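Local coordinates for protein 3-phytase (Klebsiella pneumoniae, PDB 2WNI) that probably hydrolyses phosphate groups from phytate, starting at the 3-position of inositol hexakisphosphate, as a member of the histidine acid phosphatase family, at residues 240-245 with 309-314. The protein carries 4 engineered substitutions. Numbering follows the deposited sequence.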
loop_
_atom_site.group_PDB
_atom_site.type_symbol
_atom_site.label_atom_id
_atom_site.label_comp_id
_atom_site.label_asym_id
_atom_site.label_seq_id
_atom_site.Cartn_x
_atom_site.Cartn_y
_atom_site.Cartn_z
ATOM N N ALA A 240 -17.601 -2.214 -6.107
ATOM C CA ALA A 240 -18.175 -1.294 -7.074
ATOM C C ALA A 240 -17.841 0.198 -6.773
ATOM O O ALA A 240 -17.860 0.974 -7.679
ATOM C CB ALA A 240 -19.713 -1.573 -7.195
ATOM N N LEU A 241 -17.514 0.580 -5.525
ATOM C CA LEU A 241 -17.083 1.967 -5.207
ATOM C C LEU A 241 -15.623 2.238 -5.510
ATOM O O LEU A 241 -15.178 3.388 -5.571
ATOM C CB LEU A 241 -17.325 2.248 -3.722
ATOM C CG LEU A 241 -18.816 1.999 -3.439
ATOM C CD1 LEU A 241 -19.144 2.149 -2.005
ATOM C CD2 LEU A 241 -19.616 3.019 -4.266
ATOM N N LEU A 242 -14.833 1.167 -5.686
ATOM C CA LEU A 242 -13.404 1.366 -5.663
ATOM C C LEU A 242 -12.831 2.078 -6.886
ATOM O O LEU A 242 -11.701 2.602 -6.773
ATOM C CB LEU A 242 -12.691 0.071 -5.418
ATOM C CG LEU A 242 -12.922 -0.616 -4.100
ATOM C CD1 LEU A 242 -12.151 -1.905 -4.145
ATOM C CD2 LEU A 242 -12.477 0.286 -2.950
ATOM N N PRO A 243 -13.549 2.085 -8.060
ATOM C CA PRO A 243 -12.993 2.947 -9.123
ATOM C C PRO A 243 -12.861 4.383 -8.785
ATOM O O PRO A 243 -11.922 5.015 -9.279
ATOM C CB PRO A 243 -13.913 2.756 -10.295
ATOM C CG PRO A 243 -14.454 1.289 -10.107
ATOM C CD PRO A 243 -14.697 1.293 -8.553
ATOM N N LEU A 244 -13.657 4.923 -7.859
ATOM C CA LEU A 244 -13.268 6.304 -7.417
ATOM C C LEU A 244 -11.906 6.398 -6.756
ATOM O O LEU A 244 -11.136 7.334 -6.955
ATOM C CB LEU A 244 -14.308 6.900 -6.520
ATOM C CG LEU A 244 -15.621 7.226 -7.270
ATOM C CD1 LEU A 244 -16.706 7.146 -6.210
ATOM C CD2 LEU A 244 -15.559 8.595 -7.920
ATOM N N LEU A 245 -11.554 5.394 -5.969
ATOM C CA LEU A 245 -10.303 5.420 -5.291
ATOM C C LEU A 245 -9.145 5.234 -6.329
ATOM O O LEU A 245 -8.098 5.848 -6.253
ATOM C CB LEU A 245 -10.368 4.319 -4.251
ATOM C CG LEU A 245 -9.162 4.039 -3.350
ATOM C CD1 LEU A 245 -8.733 5.322 -2.655
ATOM C CD2 LEU A 245 -9.557 2.977 -2.403
ATOM N N GLY A 309 -11.991 -8.780 -6.794
ATOM C CA GLY A 309 -12.684 -8.039 -5.781
ATOM C C GLY A 309 -12.167 -6.622 -5.551
ATOM O O GLY A 309 -12.714 -5.915 -4.697
ATOM N N TYR A 310 -11.142 -6.202 -6.275
ATOM C CA TYR A 310 -10.581 -4.887 -6.044
ATOM C C TYR A 310 -10.430 -4.248 -7.400
ATOM O O TYR A 310 -10.514 -4.941 -8.382
ATOM C CB TYR A 310 -9.176 -4.980 -5.433
ATOM C CG TYR A 310 -9.147 -5.340 -4.015
ATOM C CD1 TYR A 310 -9.824 -4.587 -3.097
ATOM C CD2 TYR A 310 -8.487 -6.490 -3.584
ATOM C CE1 TYR A 310 -9.827 -4.956 -1.736
ATOM C CE2 TYR A 310 -8.496 -6.847 -2.253
ATOM C CZ TYR A 310 -9.157 -6.078 -1.349
ATOM O OH TYR A 310 -9.166 -6.419 -0.063
ATOM N N SER A 311 -10.162 -2.960 -7.473
ATOM C CA SER A 311 -10.075 -2.325 -8.750
ATOM C C SER A 311 -8.575 -2.073 -8.979
ATOM O O SER A 311 -7.769 -2.371 -8.158
ATOM C CB SER A 311 -10.877 -1.003 -8.726
ATOM O OG SER A 311 -10.292 -0.139 -7.803
ATOM N N ARG A 312 -8.233 -1.463 -10.093
ATOM C CA ARG A 312 -6.953 -1.457 -10.558
ATOM C C ARG A 312 -6.077 -0.675 -9.540
ATOM O O ARG A 312 -6.406 0.439 -9.099
ATOM C CB ARG A 312 -6.944 -0.858 -11.987
ATOM C CG ARG A 312 -5.507 -0.640 -12.526
ATOM C CD ARG A 312 -5.482 -0.075 -13.908
ATOM N NE ARG A 312 -6.438 1.038 -14.075
ATOM C CZ ARG A 312 -6.155 2.320 -13.802
ATOM N NH1 ARG A 312 -4.962 2.691 -13.345
ATOM N NH2 ARG A 312 -7.085 3.230 -13.929
ATOM N N GLY A 313 -4.949 -1.277 -9.154
ATOM C CA GLY A 313 -3.935 -0.592 -8.432
ATOM C C GLY A 313 -4.301 -0.575 -6.979
ATOM O O GLY A 313 -3.512 -0.083 -6.196
ATOM N N ASN A 314 -5.465 -1.085 -6.583
ATOM C CA ASN A 314 -5.893 -0.925 -5.207
ATOM C C ASN A 314 -4.899 -1.555 -4.203
ATOM O O ASN A 314 -4.331 -2.648 -4.462
ATOM C CB ASN A 314 -7.261 -1.531 -5.003
ATOM C CG ASN A 314 -7.780 -1.293 -3.610
ATOM O OD1 ASN A 314 -7.520 -2.075 -2.700
ATOM N ND2 ASN A 314 -8.510 -0.219 -3.423
#
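Leu242 and Ser311 mark the closest backbone approach, their CA atoms 5.9 Å apart, where helix 235-250 faces the loop 309-314. The two segments stand farther apart at Leu245 and Asn314, whose CA atoms are 7.7 Å apart. The helix is kinked at Pro243, whose ring nitrogen has no hydrogen to give the preceding turn; Leu244 N bonds to Leu241 O, a tighter turn than the alpha-helical pattern. Opposite, Ser311 to Asn314 form a type II beta turn, with Gly313 suited to the positive phi of its third position. Glycine also fits at 309, where a CB would press against the preceding carbonyl O.

Leu242 carries most of the contact. One branch reaches the edge of the Tyr310 ring, CD1 lying 3.7 Å from Tyr310 CD1 near the ring plane; the tyrosine's OH meanwhile bonds to Gln343 O. Ser311 is small enough to fit against the helix, and its OG, set between backbone N and carbonyl carbon (chi1 63°), lies 3.4 Å from CB of Leu242. Ser311 OG can give a weak hydrogen bond (3.2 Å) to Leu242 O, though its stronger partner is Thr246 OG1 and the proton is not settled. The Asn314 side chain crosses those of Leu242 and Leu245 at about a right angle, ND2 standing 3.5 Å from Leu245 CD2, and its OD1 bonds to Arg215 of helix 204-219.

The arrangement is helix-to-loop packing in a histidine acid phosphatase fold, joining helix 235-250 to the connection between helix 291-300 and strand 320-328 of the mixed sheet.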